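Side-chain contacts in putative oxidoreductase (Gluconobacter oxydans, PDB 3WJ7), which is a short-chain dehydrogenase/reductase family protein that probably works as a nicotinamide-coenzyme-dependent oxidoreductase on aldehyde or related carbonyl substrates: residues 30-35 against 222-227; 208-213 against 251-256. All blocks are in the same frame, centred on the assembly; numbering follows the deposited sequence.

Contact 1. Residues 30-35 against 222-227; sequences ARVLEE and DVAEGH
Val-32 and Ala-224 bring together two helices on one side of the Rossmann-type sheet of this short-chain dehydrogenase/reductase: helix 24-35, which follows the first strand, and helix 220-233. The tight part of the contact is a single methyl-to-methyl touch, Val-32 CG2 on Ala-224 CB at 3.7 Å. Both side chains leave the backbone facing the partner helix, and both are small, in keeping with the close backbones; the nearest CA atoms, those of Val-32 and Glu-225, are 6.3 Å apart. Ala-224 is buried, and its one methyl also rests on Ala-28 and Val-29, one turn and nearly one turn earlier along helix 24-35.

Toward solvent the packing thins. Val-32 is branched, and with CG1 anti to its backbone N (chi1 163°) the two methyls divide the work: CG2 goes to the alanine, while CG1 turns to the carboxylate end of Glu-225. There the approach is looser, Val-32 CG1 lying 4.0 Å from Glu-225 OE1, with no bond between them. Glu-225 starts out pointing off from helix 24-35 but bends at chi2 (67°), which swings its carboxylate back across the valine at about a right angle. A glutamate suits this partly exposed border because its aliphatic arm leads to a charge with its own mate, the guanidinium of Arg-36 just past the helix end. That salt bridge, from OE1 to Arg-36 NH1, uses the same oxygen that lies beside Val-32 CG1.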
loop_
_atom_site.group_PDB
_atom_site.type_symbol
_atom_site.label_atom_id
_atom_site.label_comp_id
_atom_site.label_asym_id
_atom_site.label_seq_id
_atom_site.Cartn_x
_atom_site.Cartn_y
_atom_site.Cartn_z
ATOM N N ALA A 30 23.253 13.210 -19.179
ATOM C CA ALA A 30 23.061 14.326 -20.089
ATOM C C ALA A 30 24.393 14.990 -20.449
ATOM O O ALA A 30 24.651 15.214 -21.631
ATOM C CB ALA A 30 22.110 15.345 -19.499
ATOM N N ARG A 31 25.225 15.285 -19.444
ATOM C CA ARG A 31 26.516 15.956 -19.662
ATOM C C ARG A 31 27.360 15.152 -20.650
ATOM O O ARG A 31 27.920 15.717 -21.582
ATOM C CB ARG A 31 27.300 16.184 -18.347
ATOM C CG ARG A 31 26.749 17.301 -17.461
ATOM C CD ARG A 31 27.377 17.329 -16.062
ATOM N NE ARG A 31 26.340 17.658 -15.070
ATOM C CZ ARG A 31 25.907 16.867 -14.072
ATOM N NH1 ARG A 31 26.443 15.677 -13.824
ATOM N NH2 ARG A 31 24.933 17.298 -13.280
ATOM N N VAL A 32 27.415 13.835 -20.456
ATOM C CA VAL A 32 28.220 12.965 -21.318
ATOM C C VAL A 32 27.768 13.062 -22.790
ATOM O O VAL A 32 28.579 13.257 -23.684
ATOM C CB VAL A 32 28.242 11.509 -20.771
ATOM C CG1 VAL A 32 28.697 10.493 -21.814
ATOM C CG2 VAL A 32 29.119 11.422 -19.530
ATOM N N LEU A 33 26.472 12.926 -23.015
ATOM C CA LEU A 33 25.870 13.071 -24.325
ATOM C C LEU A 33 26.191 14.417 -24.959
ATOM O O LEU A 33 26.463 14.499 -26.171
ATOM C CB LEU A 33 24.339 12.917 -24.223
ATOM C CG LEU A 33 23.930 11.530 -23.777
ATOM C CD1 LEU A 33 22.422 11.442 -23.679
ATOM C CD2 LEU A 33 24.503 10.457 -24.695
ATOM N N GLU A 34 26.126 15.468 -24.147
ATOM C CA GLU A 34 26.464 16.802 -24.610
ATOM C C GLU A 34 27.929 16.896 -25.095
ATOM O O GLU A 34 28.175 17.462 -26.155
ATOM C CB GLU A 34 26.200 17.828 -23.521
ATOM C CG GLU A 34 26.363 19.269 -23.983
ATOM C CD GLU A 34 25.094 19.830 -24.597
ATOM O OE1 GLU A 34 23.987 19.517 -24.072
ATOM O OE2 GLU A 34 25.206 20.591 -25.594
ATOM N N GLU A 35 28.878 16.336 -24.331
ATOM C CA GLU A 35 30.311 16.397 -24.671
ATOM C C GLU A 35 30.614 15.521 -25.878
ATOM O O GLU A 35 31.579 15.767 -26.605
ATOM C CB GLU A 35 31.209 16.023 -23.470
ATOM C CG GLU A 35 30.929 16.856 -22.206
ATOM C CD GLU A 35 31.808 16.494 -21.004
ATOM O OE1 GLU A 35 33.056 16.555 -21.125
ATOM O OE2 GLU A 35 31.257 16.169 -19.922
ATOM N N ASP A 222 30.805 7.021 -14.428
ATOM C CA ASP A 222 31.032 5.792 -15.131
ATOM C C ASP A 222 29.739 5.193 -15.566
ATOM O O ASP A 222 29.697 4.634 -16.651
ATOM C CB ASP A 222 31.830 4.813 -14.289
ATOM C CG ASP A 222 33.263 5.211 -14.195
ATOM O OD1 ASP A 222 33.739 5.895 -15.123
ATOM O OD2 ASP A 222 33.911 4.900 -13.185
ATOM N N VAL A 223 28.695 5.311 -14.736
ATOM C CA VAL A 223 27.354 4.960 -15.157
ATOM C C VAL A 223 27.002 5.739 -16.416
ATOM O O VAL A 223 26.500 5.170 -17.405
ATOM C CB VAL A 223 26.333 5.340 -14.074
ATOM C CG1 VAL A 223 24.895 5.220 -14.583
ATOM C CG2 VAL A 223 26.550 4.477 -12.851
ATOM N N ALA A 224 27.250 7.049 -16.345
ATOM C CA ALA A 224 26.919 7.960 -17.422
ATOM C C ALA A 224 27.599 7.545 -18.717
ATOM O O ALA A 224 26.961 7.424 -19.777
ATOM C CB ALA A 224 27.268 9.404 -17.044
ATOM N N GLU A 225 28.895 7.304 -18.630
ATOM C CA GLU A 225 29.681 6.990 -19.797
ATOM C C GLU A 225 29.133 5.676 -20.353
ATOM O O GLU A 225 28.915 5.534 -21.577
ATOM C CB GLU A 225 31.171 6.899 -19.399
ATOM C CG GLU A 225 32.112 6.213 -20.400
ATOM C CD GLU A 225 32.332 6.935 -21.750
ATOM O OE1 GLU A 225 31.961 8.134 -21.926
ATOM O OE2 GLU A 225 32.912 6.271 -22.648
ATOM N N GLY A 226 28.891 4.725 -19.457
ATOM C CA GLY A 226 28.376 3.422 -19.867
ATOM C C GLY A 226 27.070 3.506 -20.652
ATOM O O GLY A 226 26.824 2.676 -21.524
ATOM N N HIS A 227 26.228 4.506 -20.367
ATOM C CA HIS A 227 25.038 4.716 -21.181
ATOM C C HIS A 227 25.438 5.080 -22.614
ATOM O O HIS A 227 24.814 4.630 -23.572
ATOM C CB HIS A 227 24.166 5.844 -20.631
ATOM C CG HIS A 227 23.389 5.494 -19.405
ATOM N ND1 HIS A 227 22.010 5.441 -19.392
ATOM C CD2 HIS A 227 23.785 5.247 -18.138
ATOM C CE1 HIS A 227 21.593 5.135 -18.176
ATOM N NE2 HIS A 227 22.651 5.009 -17.398
#

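Contact 2. Residues 208-213 against 251-256; sequences PAYVET and DLFRMV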
loop_
_atom_site.group_PDB
_atom_site.type_symbol
_atom_site.label_atom_id
_atom_site.label_comp_id
_atom_site.label_asym_id
_atom_site.label_seq_id
_atom_site.Cartn_x
_atom_site.Cartn_y
_atom_site.Cartn_z
ATOM N N PRO A 208 26.723 6.250 14.322
ATOM C CA PRO A 208 27.316 5.419 15.367
ATOM C C PRO A 208 27.210 3.926 15.069
ATOM O O PRO A 208 28.076 3.161 15.475
ATOM C CB PRO A 208 26.501 5.787 16.624
ATOM C CG PRO A 208 25.289 6.553 16.141
ATOM C CD PRO A 208 25.333 6.636 14.639
ATOM N N ALA A 209 26.152 3.537 14.360
ATOM C CA ALA A 209 25.825 2.132 14.121
ATOM C C ALA A 209 25.388 1.943 12.688
ATOM O O ALA A 209 25.073 2.920 11.977
ATOM C CB ALA A 209 24.733 1.649 15.068
ATOM N N TYR A 210 25.396 0.679 12.273
ATOM C CA TYR A 210 25.014 0.294 10.936
ATOM C C TYR A 210 24.905 -1.208 10.898
ATOM O O TYR A 210 25.497 -1.897 11.723
ATOM C CB TYR A 210 26.037 0.780 9.886
ATOM C CG TYR A 210 27.359 0.062 9.858
ATOM C CD1 TYR A 210 27.587 -0.990 8.974
ATOM C CD2 TYR A 210 28.395 0.447 10.689
ATOM C CE1 TYR A 210 28.805 -1.673 8.955
ATOM C CE2 TYR A 210 29.627 -0.210 10.670
ATOM C CZ TYR A 210 29.831 -1.258 9.801
ATOM O OH TYR A 210 31.052 -1.905 9.791
ATOM N N VAL A 211 24.164 -1.698 9.913
ATOM C CA VAL A 211 23.934 -3.117 9.696
ATOM C C VAL A 211 24.766 -3.516 8.500
ATOM O O VAL A 211 24.683 -2.877 7.443
ATOM C CB VAL A 211 22.435 -3.401 9.435
ATOM C CG1 VAL A 211 22.204 -4.878 9.214
ATOM C CG2 VAL A 211 21.573 -2.874 10.589
ATOM N N GLU A 212 25.586 -4.547 8.682
ATOM C CA GLU A 212 26.539 -5.003 7.683
ATOM C C GLU A 212 25.771 -5.501 6.467
ATOM O O GLU A 212 24.688 -6.078 6.574
ATOM C CB GLU A 212 27.432 -6.126 8.260
ATOM C CG GLU A 212 28.576 -6.666 7.377
ATOM C CD GLU A 212 29.588 -5.591 6.876
ATOM O OE1 GLU A 212 29.202 -4.642 6.163
ATOM O OE2 GLU A 212 30.797 -5.696 7.159
ATOM N N THR A 213 26.332 -5.232 5.302
ATOM C CA THR A 213 25.921 -5.896 4.076
ATOM C C THR A 213 26.845 -5.582 2.904
ATOM O O THR A 213 27.813 -4.830 3.055
ATOM C CB THR A 213 24.453 -5.626 3.691
ATOM O OG1 THR A 213 24.077 -6.604 2.708
ATOM C CG2 THR A 213 24.231 -4.207 3.169
ATOM N N ASP A 251 33.646 -1.903 5.001
ATOM C CA ASP A 251 34.829 -1.481 4.253
ATOM C C ASP A 251 34.629 -0.109 3.651
ATOM O O ASP A 251 35.519 0.729 3.710
ATOM C CB ASP A 251 35.194 -2.503 3.177
ATOM C CG ASP A 251 35.661 -3.829 3.767
ATOM O OD1 ASP A 251 36.239 -3.834 4.879
ATOM O OD2 ASP A 251 35.430 -4.879 3.129
ATOM N N LEU A 252 33.454 0.106 3.079
ATOM C CA LEU A 252 33.043 1.413 2.620
ATOM C C LEU A 252 33.230 2.494 3.685
ATOM O O LEU A 252 33.813 3.542 3.405
ATOM C CB LEU A 252 31.572 1.393 2.177
ATOM C CG LEU A 252 31.076 2.727 1.622
ATOM C CD1 LEU A 252 31.895 3.170 0.406
ATOM C CD2 LEU A 252 29.600 2.649 1.271
ATOM N N PHE A 253 32.715 2.234 4.890
ATOM C CA PHE A 253 32.813 3.181 6.001
ATOM C C PHE A 253 34.243 3.355 6.514
ATOM O O PHE A 253 34.634 4.473 6.820
ATOM C CB PHE A 253 31.859 2.823 7.134
ATOM C CG PHE A 253 30.415 2.942 6.767
ATOM C CD1 PHE A 253 29.501 1.985 7.197
ATOM C CD2 PHE A 253 29.963 4.028 6.009
ATOM C CE1 PHE A 253 28.165 2.096 6.860
ATOM C CE2 PHE A 253 28.644 4.137 5.655
ATOM C CZ PHE A 253 27.734 3.170 6.084
ATOM N N ARG A 254 35.011 2.267 6.561
ATOM C CA ARG A 254 36.478 2.371 6.666
ATOM C C ARG A 254 37.088 3.417 5.697
ATOM O O ARG A 254 37.814 4.306 6.155
ATOM C CB ARG A 254 37.158 0.999 6.499
ATOM C CG ARG A 254 37.225 0.198 7.798
ATOM C CD ARG A 254 37.413 -1.312 7.595
ATOM N NE ARG A 254 36.377 -2.051 8.333
ATOM C CZ ARG A 254 36.132 -3.359 8.235
ATOM N NH1 ARG A 254 36.867 -4.131 7.439
ATOM N NH2 ARG A 254 35.145 -3.901 8.951
ATOM N N MET A 255 36.785 3.327 4.400
ATOM C CA MET A 255 37.320 4.268 3.395
ATOM C C MET A 255 36.854 5.691 3.667
ATOM O O MET A 255 37.675 6.597 3.736
ATOM C CB MET A 255 36.849 3.932 1.999
ATOM C CG MET A 255 37.616 2.899 1.227
ATOM S SD MET A 255 36.892 2.729 -0.431
ATOM C CE MET A 255 36.264 4.382 -0.652
ATOM N N VAL A 256 35.534 5.880 3.787
ATOM C CA VAL A 256 34.954 7.193 4.094
ATOM C C VAL A 256 35.711 7.811 5.262
ATOM O O VAL A 256 36.197 8.924 5.170
ATOM C CB VAL A 256 33.411 7.140 4.408
ATOM C CG1 VAL A 256 32.887 8.494 4.842
ATOM C CG2 VAL A 256 32.600 6.684 3.207
#
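Strand 209-211, a short and weakly bonded extended piece paired in parallel with strand 267-269, runs past helix 249-259, with Tyr-210 CA 9.7 Å from Phe-253 CA at the nearest approach of the two backbones. This strand-on-helix packing lies outside the main Rossmann sheet, and two large aromatic side chains bridge the distance between the backbones. They form a T-shaped (edge-to-face) pair: the edge of Phe-253 is directed at one face of Tyr-210, with the planes at 73° and the ring centroids 5.0 Å apart. Phe-253 CD1 stands over the centre of the tyrosine ring, 3.8 Å above its plane, while Phe-253 CE1 reaches back toward the ring's root, 3.7 Å from Tyr-210 CG. Tyr-210 CG sits between the backbone N and the carbonyl carbon (chi1 72°), a crowded position that the extended backbone tolerates and that presents the ring's face to the helix.

Phe-253 also packs on Met-198 and Cys-202 of helix 194-203, and Tyr-210 meets Trp-283 of the second subunit, so a broad, largely apolar ring suits each place. Shortening Tyr-210 to an alanine is likely to leave the edge of Phe-253 without its aromatic face and open a gap between strand and helix. Beside the rings, within the helix, a salt bridge joins Arg-254 NH1 to Asp-251 OD1 at 2.7 Å.

How the contacts relate
From the N terminus, the chain first passes through 30-35, at the end of the helix after the first strand. It then builds most of the parallel Rossmann sheet and leaves it for 208-213. Strand 214-219 brings it back to 222-227, which closes the long loop of contact 1, with 186 residues between its segments. Contact 2 closes later, when helix 249-259 supplies 251-256, with only 37 residues between its segments. Since 208-213 falls within the first loop and 251-256 beyond it, the two loops cross. Contact 1 ties together helices of the Rossmann core; contact 2 joins outlying strand and helix, near a neighbouring subunit. Their centres lie about 29 Å apart.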